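Local coordinates for protein-tyrosine-phosphatase PTP1 (Arabidopsis thaliana, PDB 6KRX), which removes phosphate from tyrosine residues of proteins, acting on MAP kinases such as MPK6 and, together with MKP1, modulating plant defence responses, at residues K90-D95 and R171-G176; I123-S128 and V299-K304; C157-M162 and L225-P230. All blocks are in the same frame, centred on the assembly; numbering follows the deposited sequence.

Contact 1 (K90-D95 and R171-G176); sequences KNRYSD and RTVKCG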
# COMPACT_ATOMS: atom_id res chain seq x y z
N LYS A 90 -15.02 -10.11 -8.57
CA LYS A 90 -14.16 -8.89 -8.60
C LYS A 90 -13.09 -9.02 -7.52
O LYS A 90 -12.31 -8.06 -7.33
CB LYS A 90 -15.02 -7.64 -8.39
CG LYS A 90 -16.05 -7.40 -9.49
CD LYS A 90 -16.99 -6.29 -9.21
CE LYS A 90 -18.18 -6.33 -10.16
NZ LYS A 90 -19.20 -5.33 -9.78
N ASN A 91 -13.07 -10.17 -6.83
CA ASN A 91 -12.09 -10.43 -5.75
C ASN A 91 -11.06 -11.45 -6.25
O ASN A 91 -11.45 -12.56 -6.62
CB ASN A 91 -12.78 -10.92 -4.48
CG ASN A 91 -13.77 -9.91 -3.95
OD1 ASN A 91 -13.47 -8.73 -3.90
ND2 ASN A 91 -14.95 -10.37 -3.58
N ARG A 92 -9.78 -11.07 -6.24
CA ARG A 92 -8.71 -12.01 -6.65
C ARG A 92 -8.66 -13.21 -5.71
O ARG A 92 -8.43 -14.35 -6.21
CB ARG A 92 -7.37 -11.27 -6.68
CG ARG A 92 -6.20 -12.13 -7.13
CD ARG A 92 -4.96 -11.28 -7.35
NE ARG A 92 -5.05 -10.46 -8.55
CZ ARG A 92 -4.89 -10.91 -9.79
NH1 ARG A 92 -4.58 -12.18 -10.02
NH2 ARG A 92 -5.01 -10.08 -10.81
N TYR A 93 -8.82 -12.97 -4.40
CA TYR A 93 -8.79 -13.99 -3.33
C TYR A 93 -10.12 -13.91 -2.59
O TYR A 93 -10.48 -12.80 -2.18
CB TYR A 93 -7.62 -13.75 -2.39
CG TYR A 93 -6.29 -13.81 -3.08
CD1 TYR A 93 -5.67 -15.02 -3.32
CD2 TYR A 93 -5.67 -12.66 -3.54
CE1 TYR A 93 -4.45 -15.09 -3.97
CE2 TYR A 93 -4.46 -12.71 -4.21
CZ TYR A 93 -3.84 -13.93 -4.42
OH TYR A 93 -2.64 -14.01 -5.07
N SER A 94 -10.81 -15.04 -2.43
CA SER A 94 -12.19 -14.96 -1.92
C SER A 94 -12.16 -14.53 -0.44
O SER A 94 -13.17 -13.99 0.03
CB SER A 94 -12.92 -16.26 -2.12
OG SER A 94 -12.14 -17.32 -1.59
N ASP A 95 -11.01 -14.72 0.22
CA ASP A 95 -10.90 -14.47 1.68
C ASP A 95 -10.21 -13.13 1.97
O ASP A 95 -9.99 -12.84 3.16
CB ASP A 95 -10.16 -15.62 2.38
CG ASP A 95 -8.71 -15.80 1.95
OD1 ASP A 95 -8.39 -15.51 0.78
OD2 ASP A 95 -7.91 -16.24 2.79
N ARG A 171 4.87 -19.28 -12.60
CA ARG A 171 3.96 -18.85 -13.70
C ARG A 171 2.51 -18.75 -13.21
O ARG A 171 1.61 -18.82 -14.05
CB ARG A 171 4.05 -19.77 -14.92
CG ARG A 171 5.47 -19.97 -15.42
CD ARG A 171 6.23 -18.68 -15.58
NE ARG A 171 5.57 -17.75 -16.47
CZ ARG A 171 5.89 -16.47 -16.62
NH1 ARG A 171 6.86 -15.93 -15.89
NH2 ARG A 171 5.23 -15.72 -17.48
N THR A 172 2.32 -18.56 -11.91
CA THR A 172 0.98 -18.17 -11.41
C THR A 172 0.80 -16.65 -11.55
O THR A 172 1.71 -15.89 -11.15
CB THR A 172 0.80 -18.60 -9.95
OG1 THR A 172 0.96 -20.02 -9.91
CG2 THR A 172 -0.56 -18.21 -9.41
N VAL A 173 -0.33 -16.24 -12.13
CA VAL A 173 -0.60 -14.79 -12.34
C VAL A 173 -0.94 -14.19 -10.97
O VAL A 173 -1.80 -14.75 -10.27
CB VAL A 173 -1.70 -14.54 -13.38
CG1 VAL A 173 -2.11 -13.08 -13.41
CG2 VAL A 173 -1.26 -15.00 -14.77
N LYS A 174 -0.29 -13.08 -10.65
CA LYS A 174 -0.42 -12.43 -9.31
C LYS A 174 -1.11 -11.08 -9.48
O LYS A 174 -1.72 -10.59 -8.50
CB LYS A 174 0.95 -12.24 -8.68
CG LYS A 174 1.77 -13.51 -8.50
CD LYS A 174 1.08 -14.58 -7.69
CE LYS A 174 0.97 -14.22 -6.22
NZ LYS A 174 0.70 -15.41 -5.38
N CYS A 175 -1.02 -10.51 -10.68
CA CYS A 175 -1.56 -9.17 -10.94
C CYS A 175 -1.82 -9.01 -12.44
O CYS A 175 -0.97 -9.45 -13.25
CB CYS A 175 -0.63 -8.09 -10.40
SG CYS A 175 -1.27 -6.41 -10.60
N GLY A 176 -2.94 -8.38 -12.78
CA GLY A 176 -3.23 -8.08 -14.19
C GLY A 176 -2.31 -6.99 -14.70
O GLY A 176 -1.92 -6.12 -13.91
O HOH W 1 -3.75 -14.35 -8.33

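Contact 2 (I123-S128 and V299-K304); sequences IKTSES and VALFRK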
# COMPACT_ATOMS: atom_id res chain seq x y z
N ILE A 123 -6.73 3.21 4.33
CA ILE A 123 -5.87 2.95 5.51
C ILE A 123 -5.37 4.30 6.04
O ILE A 123 -4.71 5.02 5.28
CB ILE A 123 -4.67 2.05 5.18
CG1 ILE A 123 -5.08 0.80 4.40
CG2 ILE A 123 -3.90 1.70 6.45
CD1 ILE A 123 -6.04 -0.11 5.13
N LYS A 124 -5.67 4.60 7.30
CA LYS A 124 -5.17 5.88 7.85
C LYS A 124 -4.99 5.73 9.36
O LYS A 124 -5.71 4.94 9.99
CB LYS A 124 -6.12 7.03 7.53
CG LYS A 124 -7.52 6.86 8.06
CD LYS A 124 -8.39 8.06 7.75
CE LYS A 124 -9.84 7.79 8.08
NZ LYS A 124 -10.67 8.99 7.92
N THR A 125 -4.12 6.57 9.91
CA THR A 125 -3.89 6.58 11.37
C THR A 125 -4.35 7.93 11.93
O THR A 125 -4.55 7.98 13.15
CB THR A 125 -2.43 6.24 11.69
OG1 THR A 125 -1.57 7.16 11.02
CG2 THR A 125 -2.09 4.83 11.26
N SER A 126 -4.48 8.96 11.07
CA SER A 126 -5.02 10.29 11.50
C SER A 126 -5.38 11.16 10.28
O SER A 126 -5.24 10.68 9.13
CB SER A 126 -4.04 11.00 12.40
OG SER A 126 -3.06 11.72 11.66
N GLU A 127 -5.84 12.40 10.51
CA GLU A 127 -6.14 13.34 9.40
C GLU A 127 -5.01 14.36 9.26
O GLU A 127 -5.16 15.31 8.46
CB GLU A 127 -7.48 14.06 9.59
CG GLU A 127 -8.65 13.13 9.87
CD GLU A 127 -8.90 12.03 8.85
OE1 GLU A 127 -8.61 12.23 7.64
OE2 GLU A 127 -9.42 10.98 9.27
N SER A 128 -3.89 14.16 9.98
CA SER A 128 -2.73 15.07 9.81
C SER A 128 -2.33 15.13 8.34
O SER A 128 -2.27 14.07 7.69
CB SER A 128 -1.57 14.64 10.68
OG SER A 128 -0.45 15.48 10.42
N VAL A 299 0.01 -2.17 13.54
CA VAL A 299 -0.44 -3.30 12.68
C VAL A 299 -1.85 -3.72 13.12
O VAL A 299 -2.67 -4.02 12.25
CB VAL A 299 0.56 -4.46 12.73
CG1 VAL A 299 -0.01 -5.69 12.01
CG2 VAL A 299 1.90 -4.06 12.12
N ALA A 300 -2.15 -3.69 14.41
CA ALA A 300 -3.52 -4.00 14.88
C ALA A 300 -4.52 -3.03 14.26
O ALA A 300 -5.61 -3.48 13.85
CB ALA A 300 -3.57 -3.95 16.39
N LEU A 301 -4.17 -1.74 14.21
CA LEU A 301 -5.09 -0.72 13.65
C LEU A 301 -5.24 -0.97 12.14
O LEU A 301 -6.35 -0.84 11.64
CB LEU A 301 -4.52 0.67 13.95
CG LEU A 301 -5.26 1.84 13.32
CD1 LEU A 301 -6.71 1.86 13.77
CD2 LEU A 301 -4.55 3.15 13.64
N PHE A 302 -4.15 -1.32 11.46
CA PHE A 302 -4.23 -1.62 10.02
C PHE A 302 -5.18 -2.80 9.80
O PHE A 302 -5.95 -2.79 8.82
CB PHE A 302 -2.84 -1.96 9.45
CG PHE A 302 -1.92 -0.80 9.19
CD1 PHE A 302 -2.26 0.51 9.47
CD2 PHE A 302 -0.68 -1.06 8.61
CE1 PHE A 302 -1.37 1.54 9.23
CE2 PHE A 302 0.19 -0.01 8.33
CZ PHE A 302 -0.15 1.27 8.65
N ARG A 303 -5.10 -3.79 10.69
CA ARG A 303 -5.91 -5.03 10.50
C ARG A 303 -7.40 -4.72 10.73
O ARG A 303 -8.24 -5.38 10.08
CB ARG A 303 -5.38 -6.14 11.40
CG ARG A 303 -4.08 -6.73 10.90
CD ARG A 303 -3.51 -7.75 11.84
NE ARG A 303 -2.36 -8.41 11.25
CZ ARG A 303 -1.81 -9.52 11.72
NH1 ARG A 303 -2.29 -10.09 12.81
NH2 ARG A 303 -0.77 -10.05 11.10
N LYS A 304 -7.68 -3.75 11.58
CA LYS A 304 -9.08 -3.27 11.79
C LYS A 304 -9.59 -2.55 10.53
O LYS A 304 -10.80 -2.34 10.43
CB LYS A 304 -9.16 -2.35 13.00
CG LYS A 304 -9.00 -3.06 14.34
CD LYS A 304 -9.28 -2.15 15.51
CE LYS A 304 -9.30 -2.87 16.84
NZ LYS A 304 -8.00 -3.52 17.14

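Contact 3 (C157-M162 and L225-P230); sequences CPIIVM and LHIQYP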
# COMPACT_ATOMS: atom_id res chain seq x y z
N CYS A 157 -5.46 9.92 -6.70
CA CYS A 157 -4.23 9.30 -6.13
C CYS A 157 -3.01 9.71 -6.95
O CYS A 157 -2.96 9.47 -8.15
CB CYS A 157 -4.35 7.79 -6.14
SG CYS A 157 -5.84 7.24 -5.28
N PRO A 158 -2.01 10.36 -6.33
CA PRO A 158 -0.82 10.79 -7.07
C PRO A 158 0.26 9.72 -7.30
O PRO A 158 1.16 9.96 -8.09
CB PRO A 158 -0.24 11.88 -6.18
CG PRO A 158 -0.64 11.47 -4.79
CD PRO A 158 -2.01 10.84 -4.94
N ILE A 159 0.14 8.60 -6.59
CA ILE A 159 1.23 7.59 -6.51
C ILE A 159 0.57 6.22 -6.52
O ILE A 159 -0.44 6.05 -5.81
CB ILE A 159 2.09 7.74 -5.22
CG1 ILE A 159 2.74 9.12 -5.08
CG2 ILE A 159 3.13 6.64 -5.14
CD1 ILE A 159 3.80 9.43 -6.10
N ILE A 160 1.19 5.29 -7.23
CA ILE A 160 0.87 3.85 -7.09
C ILE A 160 2.18 3.17 -6.69
O ILE A 160 3.16 3.28 -7.45
CB ILE A 160 0.28 3.23 -8.37
CG1 ILE A 160 -1.04 3.91 -8.77
CG2 ILE A 160 0.10 1.73 -8.20
CD1 ILE A 160 -1.48 3.64 -10.20
N VAL A 161 2.14 2.45 -5.57
CA VAL A 161 3.27 1.58 -5.16
C VAL A 161 2.85 0.13 -5.43
O VAL A 161 1.86 -0.32 -4.83
CB VAL A 161 3.63 1.80 -3.68
CG1 VAL A 161 4.75 0.86 -3.23
CG2 VAL A 161 4.04 3.24 -3.46
N MET A 162 3.56 -0.52 -6.35
CA MET A 162 3.26 -1.92 -6.77
C MET A 162 4.37 -2.84 -6.28
O MET A 162 5.53 -2.65 -6.70
CB MET A 162 3.14 -2.00 -8.29
CG MET A 162 2.96 -3.40 -8.79
SD MET A 162 2.68 -3.35 -10.57
CE MET A 162 2.54 -5.10 -10.92
N LEU A 225 2.67 8.90 -10.51
CA LEU A 225 3.97 8.20 -10.51
C LEU A 225 3.71 6.76 -10.07
O LEU A 225 3.21 6.58 -8.94
CB LEU A 225 4.96 8.89 -9.57
CG LEU A 225 6.33 8.23 -9.47
CD1 LEU A 225 7.05 8.26 -10.81
CD2 LEU A 225 7.17 8.88 -8.39
N HIS A 226 4.04 5.81 -10.94
CA HIS A 226 3.90 4.35 -10.67
C HIS A 226 5.28 3.79 -10.30
O HIS A 226 6.22 3.92 -11.10
CB HIS A 226 3.30 3.69 -11.90
CG HIS A 226 2.95 2.25 -11.74
ND1 HIS A 226 3.90 1.26 -11.88
CD2 HIS A 226 1.78 1.65 -11.47
CE1 HIS A 226 3.30 0.09 -11.71
NE2 HIS A 226 2.01 0.31 -11.45
N ILE A 227 5.39 3.23 -9.09
CA ILE A 227 6.66 2.64 -8.59
C ILE A 227 6.43 1.14 -8.43
O ILE A 227 5.58 0.76 -7.62
CB ILE A 227 7.09 3.30 -7.27
CG1 ILE A 227 7.17 4.83 -7.40
CG2 ILE A 227 8.40 2.68 -6.79
CD1 ILE A 227 7.39 5.56 -6.10
N GLN A 228 7.17 0.36 -9.20
CA GLN A 228 7.07 -1.11 -9.14
C GLN A 228 8.37 -1.66 -8.55
O GLN A 228 9.47 -1.27 -8.99
CB GLN A 228 6.80 -1.73 -10.51
CG GLN A 228 6.64 -3.24 -10.42
CD GLN A 228 6.49 -3.96 -11.74
OE1 GLN A 228 6.77 -3.43 -12.81
NE2 GLN A 228 6.04 -5.21 -11.65
N TYR A 229 8.23 -2.54 -7.56
CA TYR A 229 9.37 -3.25 -6.95
C TYR A 229 9.19 -4.74 -7.19
O TYR A 229 8.29 -5.35 -6.62
CB TYR A 229 9.42 -2.97 -5.46
CG TYR A 229 10.54 -3.64 -4.73
CD1 TYR A 229 11.79 -3.81 -5.30
CD2 TYR A 229 10.37 -4.04 -3.42
CE1 TYR A 229 12.83 -4.40 -4.60
CE2 TYR A 229 11.40 -4.62 -2.71
CZ TYR A 229 12.63 -4.81 -3.30
OH TYR A 229 13.64 -5.37 -2.57
N PRO A 230 9.93 -5.32 -8.16
CA PRO A 230 9.74 -6.72 -8.56
C PRO A 230 10.56 -7.76 -7.80
O PRO A 230 10.50 -8.93 -8.17
CB PRO A 230 10.21 -6.68 -10.02
CG PRO A 230 11.34 -5.69 -9.99
CD PRO A 230 10.91 -4.63 -9.00

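Contact 1 (K90-D95 and R171-G176)
R92 lays its guanidinium group against the backbone of V173-G176, while Y93, beside it in the KNRY loop, brings its hydroxyl to the end of K174. KNRY is the phosphotyrosine-recognition sequence of classical tyrosine phosphatases, and in relatives its tyrosine flanks the substrate ring, consistent with the position of Y93 here.

The packing is of side chain on backbone. The R92 chain leaves with CG anti to the backbone N (chi1 -178°) and bends at chi3 (-73°), which presents one guanidinium face to the 174-175 backbone. K174 O sits 3.2 Å above the plane of the R92 guanidinium, displaced toward its rim, and C175 CA covers the same face. R92 NE lies 3.3 Å from K174 O at too poor an angle for a hydrogen bond. NE bonds instead to G139 O, and NH2 to P140 O, which fixes the rotation of the group.

One water makes the polar link. It accepts from R92 NH1 at 2.9 Å and donates to V173 O at 2.8 Å, lying in the guanidinium plane at the edge. A weak, longer bond of 3.5 Å joins it to Y93 OH.

At the polar ends, the Y93 and K174 side chains cross at about a right angle, with Y93 OH 3.6 Å from K174 NZ. The hydroxyl is hydrogen-bonded to S266 OG, an atom that also pairs with K174 O. K174 NZ makes a weak hydrogen bond to a citrate ion, probably from the crystallisation liquor.

The 90-95 loop runs between helix 72-76 and strand 103-105, the 171-176 loop between strands 159-162 and 186-188; both meet at S266, in the phosphate-binding loop joining strand 261-264 to helix 270-286.

Contact 2 (I123-S128 and V299-K304)
I123 directs its CG2 methyl anti to the backbone N, and F302 sends its ring out anti to the carbonyl carbon (chi1 -78°) with CD1 turned back to the CA side (chi2 2°), so that methyl and ring meet at a CH-pi contact. This seam docks helix 295-303 onto the end of strand 120-123, the outermost strand on one side of the mixed sheet of the tyrosine phosphatase fold.

I123 CG2 sits over one face of the F302 ring, 4.0 Å from its centroid and 29° off the normal, closest to CD1 at 3.6 Å. The side chains cross at about a right angle. T125 takes the ring edge instead: its CG2 methyl lies near the ring plane, 3.9 Å from F302 CE1, and also touches L301 CD2 at 3.8 Å. One methyl thus wedges against two successive helix residues. T125 OG1 turns to N280 ND2, on helix 270-286, which also packs on F302 through C276 and A277, so the ring is packed between I123, T125 and that helix.

Beyond the seam, the 123-128 loop braces itself. S126 OG accepts from S128 N at 3.1 Å in an ST turn. The second brace is a salt bridge in which E127 OE2 receives K124 NZ at 2.7 Å through its syn lone pair.

Contact 3 (C157-M162 and L225-P230)
In the central sheet of the tyrosine phosphatase fold, the imidazole of H226 meets two side chains of the 159-162 strand: M162 SD comes in at the ring edge, 4.6 Å from the centroid and 80° off the normal, a Met-aromatic contact, while I160 CG2 approaches obliquely, 3.7 Å from H226 CD2. The ring of F179 also meets the imidazole, its plane inclined to it, and Y178 OH bonds to H226 NE2. A leucine here would probably leave the Y178 hydroxyl without that partner and cost M162 SD its aromatic edge.

These rings and chains lie on one face of a parallel pair, strands 159-162 and 222-228, whose 159-162 and 225-228 segments run 11° apart. M162, its chain fully extended, lies alongside Q228 on that face and brings CE to 3.6 Å from Q228 NE2. The Q228 amide is itself anchored by NE2 to T164 O and by OE1 to R208.

On the other face I159 and L225 lie side by side, I159 CD1 touching L225 CB at 3.7 Å, with V161 and I227 further along; helix 242-251 covers I159 and V161 through L251. Strand 261-264 lies next to 159-162, and 206-214 next to 222-228.

Five backbone hydrogen bonds, from P158 O to Y229 N, join the two segments as in a regular parallel ladder. I227 N reaches I160 O at 2.8 Å in a nearly straight N-H...O bond (175°), and at the far end Y229 N bonds to M162 O at 2.8 Å.

Contacts 1 and 3 adjoin, their centres 18 Å apart: C175 SG packs on M162 CE at 4.0 Å, tying the 171-176 loop to the sheet. Contact 2 stands apart, its nearest atoms about 10 Å from either of the others. All three approach the catalytic site to different degrees. Measured side chain to side chain, contact 1 is closest, with Y93 about 3 Å from S266 and K174 about 4 Å from D234, both probable substrate-binding residues; in contact 3 M162 is about 7 Å from the nucleophile C265, and in contact 2 I123 is about 8 Å from I269, another probable substrate-binding residue. Along the chain contact 3 is nested inside contact 2, while contact 1 interleaves with both.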